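Macrolide 2'-phosphotransferase MphH (Brachybacterium faecium, PDB 5UXD) binds azithromycin and probably inactivates macrolide antibiotics by transferring a phosphate from a nucleotide, probably GTP, to their 2'-hydroxyl group. Local coordinates at residues C187-S192 and R254-L259; A70-H75 and A130-V135; T119-S124 and T204-E209; G24-E29 and R36-R41; A166-A171 and A292-P297. All coordinates share one frame; numbering follows the deposited sequence.

Interaction 1. Residues C187-S192 and R254-L259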
# COMPACT_ATOMS: atom_id res chain seq x y z
N CYS A 187 21.30 7.09 -7.32
CA CYS A 187 20.11 6.36 -6.89
C CYS A 187 18.84 7.20 -6.93
O CYS A 187 17.74 6.64 -7.04
CB CYS A 187 20.28 5.85 -5.46
SG CYS A 187 21.21 4.32 -5.28
N TRP A 188 18.96 8.51 -6.83
CA TRP A 188 17.82 9.24 -6.31
C TRP A 188 17.00 9.88 -7.42
O TRP A 188 17.54 10.30 -8.46
CB TRP A 188 18.27 10.31 -5.30
CG TRP A 188 18.79 9.63 -4.10
CD1 TRP A 188 20.07 9.18 -3.88
CD2 TRP A 188 18.03 9.21 -2.97
NE1 TRP A 188 20.15 8.54 -2.67
CE2 TRP A 188 18.91 8.54 -2.09
CE3 TRP A 188 16.68 9.35 -2.61
CZ2 TRP A 188 18.48 8.00 -0.87
CZ3 TRP A 188 16.26 8.82 -1.39
CH2 TRP A 188 17.16 8.17 -0.53
N PRO A 189 15.68 9.98 -7.21
CA PRO A 189 14.80 10.49 -8.27
C PRO A 189 14.98 11.98 -8.51
O PRO A 189 15.30 12.74 -7.60
CB PRO A 189 13.39 10.20 -7.73
CG PRO A 189 13.57 10.16 -6.22
CD PRO A 189 14.93 9.53 -6.03
N GLY A 190 14.72 12.38 -9.75
CA GLY A 190 14.71 13.77 -10.17
C GLY A 190 13.33 14.32 -10.42
O GLY A 190 13.21 15.47 -10.89
N HIS A 191 12.27 13.56 -10.15
CA HIS A 191 10.90 14.03 -10.28
C HIS A 191 10.05 13.22 -9.31
O HIS A 191 10.41 12.08 -8.95
CB HIS A 191 10.36 13.91 -11.72
CG HIS A 191 10.14 12.50 -12.18
ND1 HIS A 191 11.16 11.60 -12.37
CD2 HIS A 191 9.00 11.85 -12.52
CE1 HIS A 191 10.67 10.45 -12.80
NE2 HIS A 191 9.35 10.57 -12.89
N SER A 192 8.96 13.84 -8.86
CA SER A 192 7.96 13.32 -7.94
C SER A 192 6.67 13.01 -8.68
O SER A 192 6.30 13.70 -9.64
CB SER A 192 7.68 14.32 -6.81
OG SER A 192 8.86 14.64 -6.11
N ARG A 254 9.18 7.55 -16.45
CA ARG A 254 10.51 8.10 -16.70
C ARG A 254 11.50 7.55 -15.68
O ARG A 254 11.91 8.24 -14.74
CB ARG A 254 10.47 9.63 -16.69
CG ARG A 254 9.60 10.20 -17.83
CD ARG A 254 9.53 11.73 -17.88
NE ARG A 254 9.00 12.30 -16.65
CZ ARG A 254 7.73 12.18 -16.25
NH1 ARG A 254 6.85 11.52 -16.99
NH2 ARG A 254 7.35 12.73 -15.11
N PRO A 255 11.93 6.30 -15.85
CA PRO A 255 12.90 5.72 -14.92
C PRO A 255 14.28 6.29 -15.19
O PRO A 255 14.52 6.93 -16.21
CB PRO A 255 12.84 4.22 -15.24
CG PRO A 255 12.50 4.18 -16.69
CD PRO A 255 11.59 5.37 -16.95
N TRP A 256 15.18 6.10 -14.23
CA TRP A 256 16.56 6.57 -14.33
C TRP A 256 17.52 5.39 -14.15
O TRP A 256 17.13 4.34 -13.62
CB TRP A 256 16.85 7.67 -13.29
CG TRP A 256 16.47 7.28 -11.87
CD1 TRP A 256 17.31 6.83 -10.89
CD2 TRP A 256 15.14 7.29 -11.28
NE1 TRP A 256 16.60 6.57 -9.73
CE2 TRP A 256 15.27 6.85 -9.95
CE3 TRP A 256 13.87 7.64 -11.76
CZ2 TRP A 256 14.17 6.75 -9.08
CZ3 TRP A 256 12.78 7.55 -10.89
CH2 TRP A 256 12.94 7.09 -9.57
N PRO A 257 18.77 5.51 -14.62
CA PRO A 257 19.67 4.33 -14.65
C PRO A 257 19.86 3.62 -13.32
O PRO A 257 19.91 2.39 -13.30
CB PRO A 257 20.99 4.93 -15.16
CG PRO A 257 20.55 6.06 -16.06
CD PRO A 257 19.30 6.63 -15.41
N GLY A 258 19.99 4.35 -12.22
CA GLY A 258 20.21 3.65 -10.97
C GLY A 258 18.94 3.28 -10.21
O GLY A 258 19.01 3.03 -9.00
N LEU A 259 17.80 3.21 -10.90
CA LEU A 259 16.54 2.96 -10.20
C LEU A 259 16.52 1.58 -9.56
O LEU A 259 16.06 1.44 -8.42
CB LEU A 259 15.35 3.13 -11.15
CG LEU A 259 13.91 3.06 -10.59
CD1 LEU A 259 12.98 3.97 -11.38
CD2 LEU A 259 13.39 1.64 -10.58
O HOH W 1 7.69 8.58 -14.08
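Cys187 and Gly258 bring their CA atoms to within 4.9 Å of each other where two irregular segments, 187-192 and 254-259, run in nearly opposite directions (161°), and the backbones then diverge until the CA atoms of His191 and Arg254 are 8.7 Å apart. Trp256 fills the widening gap. Its CG stands between its own backbone N and carbonyl carbon (chi1 51°), which swings the indole over to the other segment. The indole N-H of Trp256 is donated from NE1 to Cys187 O at 2.9 Å. This bond is bent (148° at the hydrogen), and the donor stands above the carbonyl plane instead of meeting a lone pair. Pro189 lies side by side with the indole: Pro189 CA lies over one face of the six-membered ring, 4.0 Å from its centroid, as a CH-pi contact, while Pro189 CB touches Trp256 CH2 at 3.6 Å. A rigid, apolar proline suits the broad aromatic face.

Residues Trp256 to Leu259 form a type I beta turn that leads into helix 259-268, with Gly258 at its N-cap. The two loops belong to the largely helical C-terminal lobe of this kinase-like fold. Trp188 points away from segment 254-259, stacking on Trp181 and hydrogen-bonding through NE1 to Trp181 O.

At the wide end, the bent chain of Arg254 brings its guanidinium obliquely over one face of the His191 imidazole, with Arg254 NH2 3.2 Å from His191 CD2. A water bridges the pair, 2.9 Å from His191 NE2 in the plane of the ring and accepting from Arg254 N at 3.0 Å.

Interaction 2. Residues A70-H75 and A130-V135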
# COMPACT_ATOMS: atom_id res chain seq x y z
N ALA A 70 -11.84 9.09 -5.13
CA ALA A 70 -12.78 9.77 -6.01
C ALA A 70 -12.08 10.41 -7.20
O ALA A 70 -12.55 10.31 -8.34
CB ALA A 70 -13.57 10.82 -5.23
N MET A 71 -10.96 11.08 -6.97
CA MET A 71 -10.27 11.73 -8.06
C MET A 71 -9.45 10.80 -8.94
O MET A 71 -9.18 11.11 -10.09
CB MET A 71 -9.32 12.81 -7.54
CG MET A 71 -8.08 12.28 -6.84
SD MET A 71 -6.56 12.20 -7.84
CE MET A 71 -7.12 12.94 -9.36
N LEU A 72 -9.11 9.63 -8.41
CA LEU A 72 -8.19 8.74 -9.11
C LEU A 72 -8.90 7.79 -10.07
O LEU A 72 -8.38 7.53 -11.16
CB LEU A 72 -7.37 7.95 -8.09
CG LEU A 72 -6.37 6.90 -8.53
CD1 LEU A 72 -5.32 7.50 -9.46
CD2 LEU A 72 -5.73 6.29 -7.29
N ALA A 73 -10.08 7.31 -9.70
CA ALA A 73 -10.77 6.30 -10.49
C ALA A 73 -10.92 6.63 -11.98
O ALA A 73 -10.69 5.73 -12.81
CB ALA A 73 -12.15 6.02 -9.87
N PRO A 74 -11.27 7.85 -12.40
CA PRO A 74 -11.37 8.13 -13.84
C PRO A 74 -10.06 7.99 -14.59
O PRO A 74 -10.09 7.86 -15.82
CB PRO A 74 -11.89 9.57 -13.89
CG PRO A 74 -12.52 9.80 -12.59
CD PRO A 74 -11.73 9.01 -11.60
N HIS A 75 -8.92 8.03 -13.91
CA HIS A 75 -7.62 8.09 -14.58
C HIS A 75 -6.90 6.75 -14.64
O HIS A 75 -5.81 6.67 -15.22
CB HIS A 75 -6.73 9.12 -13.88
CG HIS A 75 -7.29 10.50 -13.90
ND1 HIS A 75 -7.67 11.17 -12.76
CD2 HIS A 75 -7.57 11.33 -14.93
CE1 HIS A 75 -8.15 12.36 -13.08
NE2 HIS A 75 -8.10 12.48 -14.40
N ALA A 130 2.59 3.27 -14.58
CA ALA A 130 2.73 4.43 -15.47
C ALA A 130 1.45 5.26 -15.49
O ALA A 130 1.51 6.50 -15.51
CB ALA A 130 3.12 3.98 -16.88
N GLN A 131 0.29 4.59 -15.50
CA GLN A 131 -0.98 5.32 -15.47
C GLN A 131 -1.15 6.06 -14.15
O GLN A 131 -1.58 7.22 -14.13
CB GLN A 131 -2.16 4.36 -15.68
CG GLN A 131 -2.85 4.52 -17.02
CD GLN A 131 -4.32 4.10 -17.00
OE1 GLN A 131 -4.71 3.19 -16.27
NE2 GLN A 131 -5.15 4.78 -17.80
N LEU A 132 -0.82 5.41 -13.03
CA LEU A 132 -0.89 6.07 -11.74
C LEU A 132 0.05 7.27 -11.69
O LEU A 132 -0.32 8.35 -11.22
CB LEU A 132 -0.56 5.08 -10.62
CG LEU A 132 -0.54 5.69 -9.22
CD1 LEU A 132 -1.92 6.16 -8.79
CD2 LEU A 132 0.07 4.76 -8.19
N HIS A 133 1.28 7.09 -12.18
CA HIS A 133 2.28 8.14 -12.09
C HIS A 133 2.02 9.28 -13.06
O HIS A 133 2.64 10.35 -12.92
CB HIS A 133 3.67 7.54 -12.33
CG HIS A 133 4.13 6.67 -11.20
ND1 HIS A 133 5.42 6.19 -11.10
CD2 HIS A 133 3.48 6.21 -10.10
CE1 HIS A 133 5.54 5.47 -10.00
NE2 HIS A 133 4.37 5.47 -9.38
N ALA A 134 1.13 9.09 -14.03
CA ALA A 134 0.73 10.16 -14.95
C ALA A 134 -0.32 11.08 -14.35
O ALA A 134 -0.61 12.13 -14.95
CB ALA A 134 0.20 9.55 -16.25
N VAL A 135 -0.89 10.73 -13.19
CA VAL A 135 -2.00 11.48 -12.62
C VAL A 135 -1.52 12.86 -12.20
O VAL A 135 -0.42 13.02 -11.66
CB VAL A 135 -2.60 10.71 -11.43
CG1 VAL A 135 -3.54 11.61 -10.61
CG2 VAL A 135 -3.34 9.47 -11.90
O HOH W 2 -3.41 8.14 -15.82
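Leu72, Leu132 and Val135 meet where the C-terminal ends of two helices converge: helix 59-72, which follows strand 47-53 and is probably the counterpart of helix C in kinase-like folds, and helix 119-133 of the helical lobe. Val135, in the turn that follows helix 119-133, divides its two methyls between different partners. With CG1 anti to the backbone N (chi1 167°), that branch meets Met71 tip to tip, 4.0 Å from Met71 CE. The other branch, Val135 CG2, lies 3.7 Å from Leu72 CD1 and 3.9 Å from His75 CB. Leu72 crosses Val135 at about a right angle and uses the same methyl against Leu132, Leu72 CD1 to Leu132 CD1 being 3.7 Å. Branched aliphatic side chains suit this buried wedge, where several short methyl arms must interlock.

Toward the surface the contact turns polar. Gln131 NE2 comes to 3.3 Å from His75 O, but at a poor angle for a hydrogen bond. A water makes the link instead, donating to His75 O at 2.9 Å and to Gln131 O at 2.7 Å, while Gln131 OE1 is held by the backbone N of Asp77. The His75 imidazole folds back toward the preceding helical turn, with a weak bond from ND1 to Met71 O.

Leu72 and Leu132 both touch Trp217, and Leu194 of strand 193-195 packs against Leu132 and Val135.

Interaction 3. Residues T119-S124 and T204-E209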
# COMPACT_ATOMS: atom_id res chain seq x y z
N THR A 119 6.12 -12.80 -16.88
CA THR A 119 6.18 -11.62 -17.75
C THR A 119 4.83 -10.92 -17.87
O THR A 119 4.78 -9.71 -18.08
CB THR A 119 6.66 -12.00 -19.14
OG1 THR A 119 5.91 -13.13 -19.59
CG2 THR A 119 8.14 -12.35 -19.13
N VAL A 120 3.73 -11.67 -17.75
CA VAL A 120 2.41 -11.06 -17.83
C VAL A 120 2.20 -10.08 -16.68
O VAL A 120 1.78 -8.94 -16.89
CB VAL A 120 1.31 -12.14 -17.87
CG1 VAL A 120 -0.06 -11.51 -17.71
CG2 VAL A 120 1.38 -12.90 -19.19
N TYR A 121 2.51 -10.51 -15.45
CA TYR A 121 2.37 -9.62 -14.30
C TYR A 121 3.32 -8.43 -14.40
O TYR A 121 2.96 -7.30 -14.05
CB TYR A 121 2.63 -10.39 -12.99
CG TYR A 121 2.36 -9.55 -11.76
CD1 TYR A 121 1.08 -9.47 -11.22
CD2 TYR A 121 3.38 -8.83 -11.13
CE1 TYR A 121 0.81 -8.72 -10.10
CE2 TYR A 121 3.13 -8.07 -10.00
CZ TYR A 121 1.83 -8.02 -9.49
OH TYR A 121 1.55 -7.27 -8.38
N ALA A 122 4.56 -8.68 -14.83
CA ALA A 122 5.53 -7.60 -14.99
C ALA A 122 5.00 -6.53 -15.93
O ALA A 122 5.05 -5.33 -15.62
CB ALA A 122 6.87 -8.16 -15.50
N ARG A 123 4.46 -6.93 -17.09
CA ARG A 123 3.93 -5.91 -18.01
C ARG A 123 2.68 -5.24 -17.46
O ARG A 123 2.49 -4.03 -17.65
CB ARG A 123 3.64 -6.51 -19.39
CG ARG A 123 4.88 -6.97 -20.11
CD ARG A 123 4.58 -7.53 -21.48
NE ARG A 123 4.55 -8.98 -21.45
CZ ARG A 123 3.44 -9.71 -21.59
NH1 ARG A 123 2.27 -9.12 -21.81
NH2 ARG A 123 3.52 -11.03 -21.55
N SER A 124 1.81 -5.99 -16.78
CA SER A 124 0.63 -5.39 -16.19
C SER A 124 1.00 -4.37 -15.12
O SER A 124 0.46 -3.26 -15.09
CB SER A 124 -0.27 -6.49 -15.60
OG SER A 124 -1.38 -5.94 -14.94
N THR A 204 -3.11 -6.03 -4.71
CA THR A 204 -3.67 -6.10 -6.04
C THR A 204 -4.73 -7.20 -6.09
O THR A 204 -4.79 -8.09 -5.23
CB THR A 204 -2.59 -6.37 -7.10
OG1 THR A 204 -2.08 -7.70 -6.95
CG2 THR A 204 -1.43 -5.38 -6.98
N LEU A 205 -5.60 -7.10 -7.08
CA LEU A 205 -6.38 -8.26 -7.48
C LEU A 205 -5.98 -8.61 -8.90
O LEU A 205 -5.72 -7.72 -9.72
CB LEU A 205 -7.89 -8.00 -7.40
CG LEU A 205 -8.41 -7.38 -6.10
CD1 LEU A 205 -9.88 -7.03 -6.22
CD2 LEU A 205 -8.17 -8.32 -4.94
N VAL A 206 -5.92 -9.91 -9.15
CA VAL A 206 -5.38 -10.40 -10.41
C VAL A 206 -6.40 -11.29 -11.09
O VAL A 206 -7.20 -11.99 -10.45
CB VAL A 206 -4.04 -11.16 -10.24
CG1 VAL A 206 -2.92 -10.19 -9.85
CG2 VAL A 206 -4.18 -12.27 -9.22
N GLU A 207 -6.38 -11.24 -12.42
CA GLU A 207 -7.14 -12.16 -13.27
C GLU A 207 -6.24 -12.53 -14.44
O GLU A 207 -5.77 -11.65 -15.16
CB GLU A 207 -8.44 -11.51 -13.76
CG GLU A 207 -9.45 -11.19 -12.66
CD GLU A 207 -10.81 -10.78 -13.19
OE1 GLU A 207 -10.91 -10.44 -14.39
OE2 GLU A 207 -11.79 -10.80 -12.42
N ASP A 208 -5.97 -13.83 -14.60
CA ASP A 208 -5.07 -14.32 -15.64
C ASP A 208 -3.70 -13.64 -15.55
O ASP A 208 -3.11 -13.24 -16.56
CB ASP A 208 -5.68 -14.14 -17.03
CG ASP A 208 -6.87 -15.05 -17.27
OD1 ASP A 208 -6.95 -16.10 -16.59
OD2 ASP A 208 -7.70 -14.74 -18.14
N GLU A 209 -3.20 -13.50 -14.32
CA GLU A 209 -1.90 -12.91 -13.98
C GLU A 209 -1.80 -11.43 -14.32
O GLU A 209 -0.70 -10.86 -14.28
CB GLU A 209 -0.74 -13.69 -14.63
CG GLU A 209 -0.93 -15.21 -14.62
CD GLU A 209 0.37 -15.99 -14.77
OE1 GLU A 209 0.38 -17.18 -14.41
OE2 GLU A 209 1.38 -15.41 -15.24
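Tyr121 and Val120 both reach the hairpin 204-214 by placing a gamma carbon anti to the backbone N: chi1 of -174° sends the phenol of Tyr121 out along strand 204-207, and 170° in Val120 carries CG1 toward the turn. The Tyr121 ring meets strand and turn with its edge, since Glu209 O, Val206 CG1 and Thr204 OG1 all lie near the ring plane. Its CE1 is 4.0 Å from Val206 CG1, the two side chains crossing at about a right angle. Farther out, Tyr121 OH touches the methyl of Thr204, 3.8 Å from Thr204 CG2. The hydroxyl of Thr204 is engaged by Pro201 O. A long flat side chain suits this place because it can span the gap from helix to strand, while the beta-branched Thr204 and Val206 present methyls to it.

Asp208 and Glu209 both adopt left-handed backbone angles, as in a type I' turn, and join strands 204-207 and 210-214 in a tight beta hairpin. The turn points its carbonyls at the helix. Glu209 O lies 3.3 Å from Tyr121 CA in a CA-H...O contact and 3.5 Å from Val120 CG1, while Asp208 O is 3.7 Å from that same methyl. The extended Glu209 side chain passes Val120, CB to CG1 at 3.8 Å, and Glu209 OE2 hydrogen-bonds Ser118 OG, close to the N-terminal end of the helix, where its dipole would probably favour a carboxylate.

Helix 119-133 is thus packed against the hairpin on one side, with Ser124 OG bonded to Ile211 N of strand 210-214, and against helices 230-235 and 238-250 through Ala122.

Interaction 4. Residues G24-E29 and R36-R41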
# COMPACT_ATOMS: atom_id res chain seq x y z
N GLY A 24 -28.26 -13.82 5.16
CA GLY A 24 -27.75 -15.16 5.00
C GLY A 24 -26.36 -15.22 4.40
O GLY A 24 -25.67 -16.23 4.57
N THR A 25 -25.95 -14.16 3.71
CA THR A 25 -24.65 -14.11 3.05
C THR A 25 -23.62 -13.33 3.85
O THR A 25 -22.48 -13.20 3.39
CB THR A 25 -24.78 -13.48 1.66
OG1 THR A 25 -25.02 -12.07 1.80
CG2 THR A 25 -25.92 -14.10 0.89
N LEU A 26 -23.97 -12.78 5.01
CA LEU A 26 -23.08 -11.83 5.67
C LEU A 26 -21.97 -12.56 6.41
O LEU A 26 -22.23 -13.53 7.13
CB LEU A 26 -23.87 -10.94 6.63
CG LEU A 26 -23.15 -9.62 6.86
CD1 LEU A 26 -24.15 -8.48 6.92
CD2 LEU A 26 -22.32 -9.68 8.14
N ARG A 27 -20.73 -12.11 6.21
CA ARG A 27 -19.56 -12.62 6.90
C ARG A 27 -18.73 -11.44 7.38
O ARG A 27 -18.85 -10.33 6.85
CB ARG A 27 -18.71 -13.52 5.99
CG ARG A 27 -19.41 -14.79 5.53
CD ARG A 27 -18.48 -15.68 4.70
NE ARG A 27 -18.24 -16.98 5.33
CZ ARG A 27 -18.88 -18.10 5.00
NH1 ARG A 27 -19.79 -18.10 4.04
NH2 ARG A 27 -18.60 -19.23 5.64
N THR A 28 -17.91 -11.65 8.40
CA THR A 28 -17.08 -10.57 8.91
C THR A 28 -15.62 -11.01 9.01
O THR A 28 -15.32 -12.18 9.23
CB THR A 28 -17.54 -10.07 10.29
OG1 THR A 28 -17.55 -11.15 11.22
CG2 THR A 28 -18.94 -9.44 10.21
N GLU A 29 -14.73 -10.03 8.82
CA GLU A 29 -13.33 -10.13 9.18
C GLU A 29 -13.09 -9.22 10.38
O GLU A 29 -13.24 -7.99 10.27
CB GLU A 29 -12.43 -9.73 8.01
CG GLU A 29 -10.96 -9.68 8.37
CD GLU A 29 -10.41 -11.05 8.70
OE1 GLU A 29 -10.20 -11.85 7.77
OE2 GLU A 29 -10.20 -11.33 9.91
N ARG A 36 -13.60 -2.81 11.45
CA ARG A 36 -14.26 -4.10 11.29
C ARG A 36 -14.78 -4.16 9.86
O ARG A 36 -15.27 -3.16 9.34
CB ARG A 36 -15.40 -4.23 12.29
CG ARG A 36 -15.88 -5.64 12.53
CD ARG A 36 -17.06 -5.63 13.48
NE ARG A 36 -17.68 -6.94 13.56
CZ ARG A 36 -18.91 -7.15 14.03
NH1 ARG A 36 -19.63 -6.13 14.47
NH2 ARG A 36 -19.40 -8.38 14.06
N VAL A 37 -14.61 -5.30 9.21
CA VAL A 37 -14.97 -5.44 7.80
C VAL A 37 -16.03 -6.52 7.65
O VAL A 37 -15.91 -7.60 8.24
CB VAL A 37 -13.74 -5.77 6.93
CG1 VAL A 37 -14.17 -6.02 5.49
CG2 VAL A 37 -12.70 -4.65 7.02
N ALA A 38 -17.08 -6.23 6.87
CA ALA A 38 -18.10 -7.22 6.55
C ALA A 38 -18.31 -7.30 5.05
O ALA A 38 -18.15 -6.32 4.32
CB ALA A 38 -19.44 -6.89 7.25
N PHE A 39 -18.67 -8.50 4.59
CA PHE A 39 -19.01 -8.77 3.20
C PHE A 39 -20.42 -9.35 3.14
O PHE A 39 -20.74 -10.26 3.91
CB PHE A 39 -18.04 -9.77 2.56
CG PHE A 39 -16.60 -9.47 2.82
CD1 PHE A 39 -15.90 -8.61 2.00
CD2 PHE A 39 -15.94 -10.05 3.89
CE1 PHE A 39 -14.57 -8.34 2.23
CE2 PHE A 39 -14.60 -9.79 4.13
CZ PHE A 39 -13.92 -8.93 3.31
N ALA A 40 -21.24 -8.86 2.22
CA ALA A 40 -22.57 -9.43 2.06
C ALA A 40 -23.05 -9.18 0.64
O ALA A 40 -22.53 -8.31 -0.07
CB ALA A 40 -23.58 -8.83 3.05
N ARG A 41 -24.05 -9.96 0.23
CA ARG A 41 -24.74 -9.71 -1.02
C ARG A 41 -25.96 -8.83 -0.76
O ARG A 41 -26.68 -9.01 0.22
CB ARG A 41 -25.16 -11.02 -1.68
CG ARG A 41 -25.57 -10.89 -3.13
CD ARG A 41 -25.78 -12.24 -3.80
NE ARG A 41 -25.02 -13.31 -3.16
CZ ARG A 41 -23.86 -13.78 -3.61
NH1 ARG A 41 -23.30 -13.27 -4.71
NH2 ARG A 41 -23.24 -14.75 -2.95
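Thr25 grips Arg41 at one end, and Glu29 pairs with Val37 at the other, of an antiparallel beta hairpin built from strands 26-29 and 35-42 in the N-terminal lobe of the kinase-like fold. The non-hydrogen-bonded pair Thr28 and Ala38 lies on the tightly packed face, with CA atoms 4.2 Å apart. Here Leu26 CG meets Ala40 CB at 3.9 Å, and Thr28 CG2 meets Ala38 CB at the same distance. Small alanines suit this close spacing, since their CB atoms fit beside Leu26 and Thr28; Leu10 of helix 7-16 packs on Leu26 and Thr28.

On the other face, Arg27, Glu29, Val37 and Phe39 are more accessible. The ends of Arg27 and Glu29 lead away from the partner strand, and Glu29 CB only brushes Phe39 CE2 at 4.4 Å. With few side-chain contacts here, the strands are held by the backbone: Arg27 with Phe39 and Glu29 with Val37 are each joined by two bonds, the longest being Val37 N to Glu29 O at 3.2 Å.

Beyond the last backbone pair the side chain of Thr25 takes over: at chi1 72° its hydroxyl binds Asp22 O, while Arg41 N donates to Thr25 OG1 almost straight, at 2.8 Å and 174°.

Interaction 5. Residues A166-A171 and A292-P297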
# COMPACT_ATOMS: atom_id res chain seq x y z
N ALA A 166 19.18 8.52 16.71
CA ALA A 166 19.21 9.18 18.01
C ALA A 166 18.44 8.42 19.08
O ALA A 166 18.72 8.59 20.26
CB ALA A 166 18.65 10.60 17.90
N GLU A 167 17.47 7.59 18.69
CA GLU A 167 16.67 6.85 19.65
C GLU A 167 17.01 5.37 19.72
O GLU A 167 16.66 4.73 20.72
CB GLU A 167 15.18 7.00 19.33
CG GLU A 167 14.66 8.41 19.50
CD GLU A 167 14.36 8.72 20.94
OE1 GLU A 167 14.03 7.77 21.69
OE2 GLU A 167 14.44 9.90 21.33
N PHE A 168 17.70 4.82 18.72
CA PHE A 168 18.00 3.40 18.64
C PHE A 168 19.48 3.18 18.35
O PHE A 168 20.11 3.97 17.65
CB PHE A 168 17.22 2.69 17.52
CG PHE A 168 15.74 2.65 17.72
CD1 PHE A 168 14.95 3.70 17.29
CD2 PHE A 168 15.13 1.54 18.28
CE1 PHE A 168 13.59 3.67 17.45
CE2 PHE A 168 13.76 1.50 18.43
CZ PHE A 168 12.98 2.56 18.02
N GLU A 169 20.02 2.08 18.88
CA GLU A 169 21.32 1.62 18.43
C GLU A 169 21.19 1.01 17.04
O GLU A 169 20.31 0.17 16.80
CB GLU A 169 21.88 0.59 19.42
CG GLU A 169 23.39 0.62 19.57
CD GLU A 169 23.89 1.91 20.18
OE1 GLU A 169 24.66 2.62 19.52
OE2 GLU A 169 23.50 2.20 21.33
N ILE A 170 22.04 1.44 16.12
CA ILE A 170 22.03 0.91 14.75
C ILE A 170 23.37 0.22 14.50
O ILE A 170 24.43 0.82 14.72
CB ILE A 170 21.78 2.00 13.70
CG1 ILE A 170 20.45 2.72 13.99
CG2 ILE A 170 21.78 1.39 12.29
CD1 ILE A 170 20.16 3.86 13.04
N ALA A 171 23.31 -1.03 14.06
CA ALA A 171 24.53 -1.77 13.76
C ALA A 171 25.35 -0.98 12.74
O ALA A 171 24.78 -0.48 11.76
CB ALA A 171 24.19 -3.16 13.21
N ALA A 292 15.37 -4.73 17.29
CA ALA A 292 15.98 -5.98 16.82
C ALA A 292 16.33 -5.91 15.34
O ALA A 292 17.32 -6.51 14.92
CB ALA A 292 15.05 -7.15 17.08
N ALA A 293 15.54 -5.19 14.54
CA ALA A 293 15.83 -5.04 13.11
C ALA A 293 16.99 -4.08 12.86
O ALA A 293 17.75 -4.28 11.91
CB ALA A 293 14.59 -4.55 12.36
N LEU A 294 17.14 -3.06 13.71
CA LEU A 294 18.20 -2.06 13.54
C LEU A 294 19.54 -2.53 14.08
O LEU A 294 20.58 -1.98 13.68
CB LEU A 294 17.78 -0.76 14.23
CG LEU A 294 16.62 -0.02 13.56
CD1 LEU A 294 15.88 0.88 14.54
CD2 LEU A 294 17.10 0.77 12.31
N ASN A 295 19.57 -3.51 14.98
CA ASN A 295 20.80 -3.98 15.60
C ASN A 295 20.75 -5.50 15.77
O ASN A 295 20.67 -6.01 16.90
CB ASN A 295 21.03 -3.28 16.93
CG ASN A 295 22.34 -3.66 17.57
OD1 ASN A 295 23.34 -3.86 16.88
ND2 ASN A 295 22.34 -3.79 18.89
N PRO A 296 20.80 -6.25 14.67
CA PRO A 296 20.60 -7.70 14.77
C PRO A 296 21.71 -8.34 15.57
O PRO A 296 22.84 -7.83 15.64
CB PRO A 296 20.63 -8.16 13.30
CG PRO A 296 20.40 -6.91 12.48
CD PRO A 296 21.03 -5.81 13.28
N PRO A 297 21.44 -9.49 16.20
CA PRO A 297 22.50 -10.20 16.92
C PRO A 297 23.53 -10.78 15.97
O PRO A 297 23.33 -10.91 14.76
CB PRO A 297 21.73 -11.29 17.67
CG PRO A 297 20.49 -11.50 16.87
CD PRO A 297 20.13 -10.15 16.32
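Ala171 and Leu294 are tied by the hydrogen bond that crosses between these two segments: Ala171 N donates to Leu294 O at 2.9 Å, nearly straight (169°) and in the carbonyl plane. Leu294 ends its helix, so this carbonyl belongs to the last turn, and the N-H from the other chain segment supplies it with a partner. The same oxygen also receives a CA-H...O contact from Ile170 CA at 3.4 Å.

Apolar contacts centre on the Leu294 side chain. Its CG lies beside the backbone N (chi1 -69°), and its CD1 methyl sits over one face of the Phe168 ring as a CH-pi contact, 4.0 Å from the centroid and nearest to Phe168 CG at 3.6 Å. The second methyl, Leu294 CD2, lies 4.2 Å from Ile170 CG1. A branched leucine suits the spot because its two arms serve two neighbours. Ala171 CB is small enough to approach Pro296 CD at 4.1 Å.

Looser contacts lie on the exposed side, where Asn295 leaves helical geometry: Asn295 CB is 3.5 Å from Glu169 O, and Asn295 OD1 is 3.8 Å from Ala171 CB.

The contact thus ties the link between helices 150-167 and 172-183 to the end of helix 284-294. Trp178 of helix 172-183 packs on Ile170 and Leu294, Pro271 at the start of helix 270-281 on Leu294, and Arg287 forms a cation-pi pair with Phe168.

Overall arrangement
Interactions 2 and 3 share helix 119-133, gripping its two ends with centres 18 Å apart; interaction 2 joins it to helix 59-72 and interaction 3 to the hairpin after His203, whose side chain is about 5 Å from that of Thr204. Interaction 4 lies in the N-terminal sheet near Glu30 and Arg51. His203 binds magnesium, and Glu30 and Arg51 bind GDP, in another crystal structure of the protein; both ligands are absent here. The Arg41 side chain is about 4 Å from one bound azithromycin, Leu294 of interaction 5 about 9 Å from a different azithromycin molecule. Interactions 1 and 5 both lie in the helical lobe, centres 29 Å apart. Interactions 1 and 4, 43 Å apart between centres, lie on opposite sides of the chain's centre.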